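Local coordinates for protein 6-phosphogluconolactonase (Thermotoga maritima, PDB 1VL1) that catalyses the hydrolysis of 6-phosphogluconolactone to 6-phosphogluconate, the second step in the oxidative stage of the pentose phosphate pathway, at residues R34-M37 / E38-E42; P119-K122 / A123-Y127. One frame throughout, in Å; residues are numbered along the deposited sequence.

Interaction 1: residues R34-M37 / E38-E42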
loop_
_atom_site.group_PDB
_atom_site.type_symbol
_atom_site.label_atom_id
_atom_site.label_comp_id
_atom_site.label_asym_id
_atom_site.label_seq_id
_atom_site.Cartn_x
_atom_site.Cartn_y
_atom_site.Cartn_z
ATOM N N ARG A 34 2.877 -14.100 3.904
ATOM C CA ARG A 34 2.028 -15.260 4.146
ATOM C C ARG A 34 1.913 -15.555 5.634
ATOM O O ARG A 34 0.796 -15.762 6.152
ATOM C CB ARG A 34 2.516 -16.503 3.385
ATOM C CG ARG A 34 1.649 -17.736 3.668
ATOM C CD ARG A 34 2.257 -19.047 3.264
ATOM N NE ARG A 34 3.418 -19.382 4.100
ATOM C CZ ARG A 34 3.347 -19.885 5.337
ATOM N NH1 ARG A 34 2.178 -20.094 5.953
ATOM N NH2 ARG A 34 4.457 -20.169 5.982
ATOM N N THR A 35 3.067 -15.634 6.302
ATOM C CA THR A 35 3.110 -15.989 7.719
ATOM C C THR A 35 2.311 -15.013 8.566
ATOM O O THR A 35 1.543 -15.432 9.444
ATOM C CB THR A 35 4.569 -16.041 8.180
ATOM O OG1 THR A 35 5.173 -17.185 7.576
ATOM C CG2 THR A 35 4.667 -16.327 9.658
ATOM N N LYS A 36 2.463 -13.727 8.262
ATOM C CA LYS A 36 1.770 -12.681 9.004
ATOM C C LYS A 36 0.275 -12.737 8.804
ATOM O O LYS A 36 -0.477 -12.628 9.757
ATOM C CB LYS A 36 2.259 -11.301 8.625
ATOM C CG LYS A 36 1.698 -10.221 9.543
ATOM C CD LYS A 36 2.343 -10.297 10.914
ATOM C CE LYS A 36 1.341 -10.411 12.052
ATOM N NZ LYS A 36 2.000 -10.539 13.406
ATOM N N MET A 37 -0.142 -12.906 7.553
ATOM C CA MET A 37 -1.551 -12.979 7.215
ATOM C C MET A 37 -2.174 -14.194 7.869
ATOM O O MET A 37 -3.279 -14.137 8.384
ATOM C CB MET A 37 -1.738 -13.018 5.701
ATOM C CG MET A 37 -1.362 -11.673 5.004
ATOM S SD MET A 37 -1.595 -11.689 3.194
ATOM C CE MET A 37 -3.335 -11.985 3.164
ATOM N N GLU A 38 -1.477 -15.316 7.842
ATOM C CA GLU A 38 -1.984 -16.515 8.502
ATOM C C GLU A 38 -2.099 -16.347 10.024
ATOM O O GLU A 38 -3.075 -16.801 10.636
ATOM C CB GLU A 38 -1.146 -17.719 8.122
ATOM C CG GLU A 38 -1.375 -18.207 6.713
ATOM C CD GLU A 38 -2.683 -18.971 6.545
ATOM O OE1 GLU A 38 -3.763 -18.495 6.965
ATOM O OE2 GLU A 38 -2.631 -20.083 6.011
ATOM N N LYS A 39 -1.125 -15.689 10.638
ATOM C CA LYS A 39 -1.235 -15.351 12.062
ATOM C C LYS A 39 -2.467 -14.462 12.344
ATOM O O LYS A 39 -3.220 -14.710 13.281
ATOM C CB LYS A 39 0.060 -14.659 12.568
ATOM C CG LYS A 39 1.295 -15.572 12.657
ATOM C CD LYS A 39 2.636 -14.832 13.070
ATOM C CE LYS A 39 3.128 -13.840 12.009
ATOM N NZ LYS A 39 4.542 -13.309 12.096
ATOM N N LEU A 40 -2.678 -13.466 11.502
ATOM C CA LEU A 40 -3.775 -12.521 11.695
ATOM C C LEU A 40 -5.086 -13.295 11.657
ATOM O O LEU A 40 -5.930 -13.139 12.526
ATOM C CB LEU A 40 -3.707 -11.379 10.669
ATOM C CG LEU A 40 -2.601 -10.325 10.940
ATOM C CD1 LEU A 40 -2.339 -9.488 9.738
ATOM C CD2 LEU A 40 -3.010 -9.448 12.093
ATOM N N LEU A 41 -5.199 -14.203 10.692
ATOM C CA LEU A 41 -6.410 -15.020 10.543
ATOM C C LEU A 41 -6.650 -16.045 11.640
ATOM O O LEU A 41 -7.772 -16.522 11.792
ATOM C CB LEU A 41 -6.429 -15.666 9.147
ATOM C CG LEU A 41 -6.542 -14.706 7.955
ATOM C CD1 LEU A 41 -6.068 -15.406 6.705
ATOM C CD2 LEU A 41 -7.981 -14.197 7.777
ATOM N N GLU A 42 -5.636 -16.403 12.433
ATOM C CA GLU A 42 -5.866 -17.249 13.602
ATOM C C GLU A 42 -6.597 -16.464 14.685
ATOM O O GLU A 42 -7.313 -17.042 15.495
ATOM C CB GLU A 42 -4.550 -17.781 14.173
ATOM C CG GLU A 42 -3.800 -18.675 13.206
ATOM C CD GLU A 42 -2.508 -19.205 13.791
ATOM O OE1 GLU A 42 -1.608 -18.381 14.086
ATOM O OE2 GLU A 42 -2.394 -20.440 13.953
#

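Interaction 2: residues P119-K122 / A123-Y127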
loop_
_atom_site.group_PDB
_atom_site.type_symbol
_atom_site.label_atom_id
_atom_site.label_comp_id
_atom_site.label_asym_id
_atom_site.label_seq_id
_atom_site.Cartn_x
_atom_site.Cartn_y
_atom_site.Cartn_z
ATOM N N PRO A 119 -15.797 13.009 -9.996
ATOM C CA PRO A 119 -14.919 14.164 -9.791
ATOM C C PRO A 119 -13.993 13.870 -8.608
ATOM O O PRO A 119 -14.347 13.145 -7.708
ATOM C CB PRO A 119 -15.897 15.334 -9.486
ATOM C CG PRO A 119 -17.205 14.868 -10.063
ATOM C CD PRO A 119 -17.218 13.373 -9.900
ATOM N N ILE A 120 -12.758 14.343 -8.664
ATOM C CA ILE A 120 -11.758 13.835 -7.755
ATOM C C ILE A 120 -12.118 13.962 -6.281
ATOM O O ILE A 120 -11.862 13.036 -5.495
ATOM C CB ILE A 120 -10.369 14.489 -8.052
ATOM C CG1 ILE A 120 -9.253 13.652 -7.473
ATOM C CG2 ILE A 120 -10.384 15.990 -7.680
ATOM C CD1 ILE A 120 -7.821 14.033 -7.845
ATOM N N GLU A 121 -12.738 15.081 -5.901
ATOM C CA GLU A 121 -13.142 15.222 -4.484
ATOM C C GLU A 121 -14.171 14.173 -4.094
ATOM O O GLU A 121 -14.125 13.583 -2.998
ATOM C CB GLU A 121 -13.671 16.620 -4.189
ATOM C CG GLU A 121 -14.371 16.747 -2.835
ATOM C CD GLU A 121 -14.631 18.179 -2.450
ATOM O OE1 GLU A 121 -13.661 18.848 -2.026
ATOM O OE2 GLU A 121 -15.797 18.606 -2.545
ATOM N N LYS A 122 -15.080 13.893 -5.011
ATOM C CA LYS A 122 -16.145 12.925 -4.747
ATOM C C LYS A 122 -15.544 11.508 -4.679
ATOM O O LYS A 122 -15.987 10.652 -3.888
ATOM C CB LYS A 122 -17.212 12.981 -5.824
ATOM C CG LYS A 122 -17.848 14.306 -5.937
ATOM C CD LYS A 122 -18.649 14.657 -4.731
ATOM C CE LYS A 122 -19.405 15.926 -5.043
ATOM N NZ LYS A 122 -20.229 16.500 -3.938
ATOM N N ALA A 123 -14.570 11.233 -5.559
ATOM C CA ALA A 123 -13.864 9.958 -5.498
ATOM C C ALA A 123 -13.201 9.760 -4.139
ATOM O O ALA A 123 -13.278 8.691 -3.526
ATOM C CB ALA A 123 -12.814 9.911 -6.618
ATOM N N CYS A 124 -12.592 10.819 -3.632
ATOM C CA CYS A 124 -11.975 10.780 -2.286
ATOM C C CYS A 124 -12.989 10.485 -1.192
ATOM O O CYS A 124 -12.742 9.614 -0.346
ATOM C CB CYS A 124 -11.273 12.073 -1.911
ATOM S SG CYS A 124 -9.761 12.488 -2.785
ATOM N N GLU A 125 -14.114 11.179 -1.204
ATOM C CA GLU A 125 -15.089 11.113 -0.127
ATOM C C GLU A 125 -15.769 9.770 -0.137
ATOM O O GLU A 125 -16.022 9.184 0.921
ATOM C CB GLU A 125 -16.063 12.266 -0.253
ATOM C CG GLU A 125 -15.389 13.568 -0.004
ATOM C CD GLU A 125 -16.242 14.758 -0.270
ATOM O OE1 GLU A 125 -17.357 14.632 -0.901
ATOM O OE2 GLU A 125 -15.786 15.851 0.181
ATOM N N LYS A 126 -16.048 9.264 -1.355
ATOM C CA LYS A 126 -16.622 7.940 -1.517
ATOM C C LYS A 126 -15.689 6.884 -0.937
ATOM O O LYS A 126 -16.107 5.985 -0.248
ATOM C CB LYS A 126 -16.934 7.663 -2.984
ATOM C CG LYS A 126 -17.428 6.216 -3.250
ATOM C CD LYS A 126 -17.793 6.033 -4.711
ATOM C CE LYS A 126 -17.890 4.621 -5.096
ATOM N NZ LYS A 126 -18.482 4.450 -6.485
ATOM N N TYR A 127 -14.403 6.987 -1.247
ATOM C CA TYR A 127 -13.453 5.983 -0.792
ATOM C C TYR A 127 -13.294 6.101 0.707
ATOM O O TYR A 127 -13.248 5.094 1.401
ATOM C CB TYR A 127 -12.100 6.247 -1.463
ATOM C CG TYR A 127 -11.109 5.151 -1.306
ATOM C CD1 TYR A 127 -11.502 3.833 -1.453
ATOM C CD2 TYR A 127 -9.776 5.393 -1.025
ATOM C CE1 TYR A 127 -10.598 2.775 -1.358
ATOM C CE2 TYR A 127 -8.873 4.329 -0.922
ATOM C CZ TYR A 127 -9.280 3.041 -1.064
ATOM O OH TYR A 127 -8.391 1.953 -0.944
HETATM O O HOH W 1 -18.083 16.937 -2.064
#

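Interaction 1: residues R34-M37 / E38-E42
Lys39 and Lys36 meet because their chains start in different directions and then bend. In Lys39, CG lies anti to the carbonyl carbon (chi1 -70°), and a bend at chi3 folds the chain back over the preceding turn. In Lys36, CG lies anti to the backbone N (chi1 -171°), and bends at chi2 and chi3 carry it along the helix. The two chains cross at about a right angle. CD of Lys36 rests 3.8 Å from CE of Lys39. CG2 of Thr35 touches the same CE, also at 3.8 Å. The NZ atoms of Lys36 and Lys39 stand 4.0 Å apart, so the two like charges probably disfavour each other. CE of Lys36 also lies 4.1 Å from CG of Leu40. NH1 of Arg34 comes obliquely to CG of Glu38 at 4.1 Å, while NH2 of Arg34 forms a salt bridge with Glu31. Four i to i+4 backbone bonds hold this turn, from Glu38 N to Arg34 O through to Leu41 N to Met37 O. Met37, Leu40 and Leu41 pack on Ile47 of strand 47-51. This is an amphipathic alpha-helix laid against a beta-sheet, as in Rossmann-like alpha/beta folds.

Interaction 2: residues P119-K122 / A123-Y127
Glu125 reaches back one turn toward Glu121 and Lys122. Its CB lies 3.6 Å from the backbone O of Glu121. CG comes nearer to that same oxygen, at 3.2 Å. CG sits beside the backbone N (chi1 -67°), which directs the extended chain back over this turn. CD of Glu125 lies 3.7 Å from CG of Glu121, in van der Waals contact. At the tip the two oxygens part. OE2 of Glu125 lies 3.4 Å from CG of Glu121, and OE1 of Glu125 lies 4.0 Å from CD of Lys122. The carboxylate planes of Glu121 and Glu125 are only 19° apart. One water joins the three polar ends. It donates to OE2 of Glu121 and to OE1 of Glu125, at 2.7 Å for the latter, and accepts from NZ of Lys122. The direct gap from NZ of Lys122 to OE1 of Glu125 is 4.6 Å, beyond a salt bridge. Pro119 is the N-cap, and its O receives the N-H of Ala123. The side chains of Ile120 and Cys124 touch Phe168 and Val180. The water therefore links two like-charged carboxylates to one ammonium, and the lysine charge probably eases the repulsion between the glutamates.

How the interactions relate
From the N terminus, strand 16-21 leads into helix 25-43, which carries interaction 1 in its C-terminal half. The chain then enters strand 47-51. Interaction 2 comes much later, at the start of helix 120-134, after strand 111-112 and before strand 140-143. Each contact links residues about one helical turn apart, and neither closes a long loop. They follow in series and do not nest or cross. The centres of interaction 1 and interaction 2 are about 32 Å apart. The nearest atoms of interaction 1 and interaction 2 are about 15 Å apart. Residues 34-42 join their helix to strand 47-51, while residues 119-127 join theirs to strands 166-168 and 179-182. The same mixed sheet therefore connects the two helices indirectly.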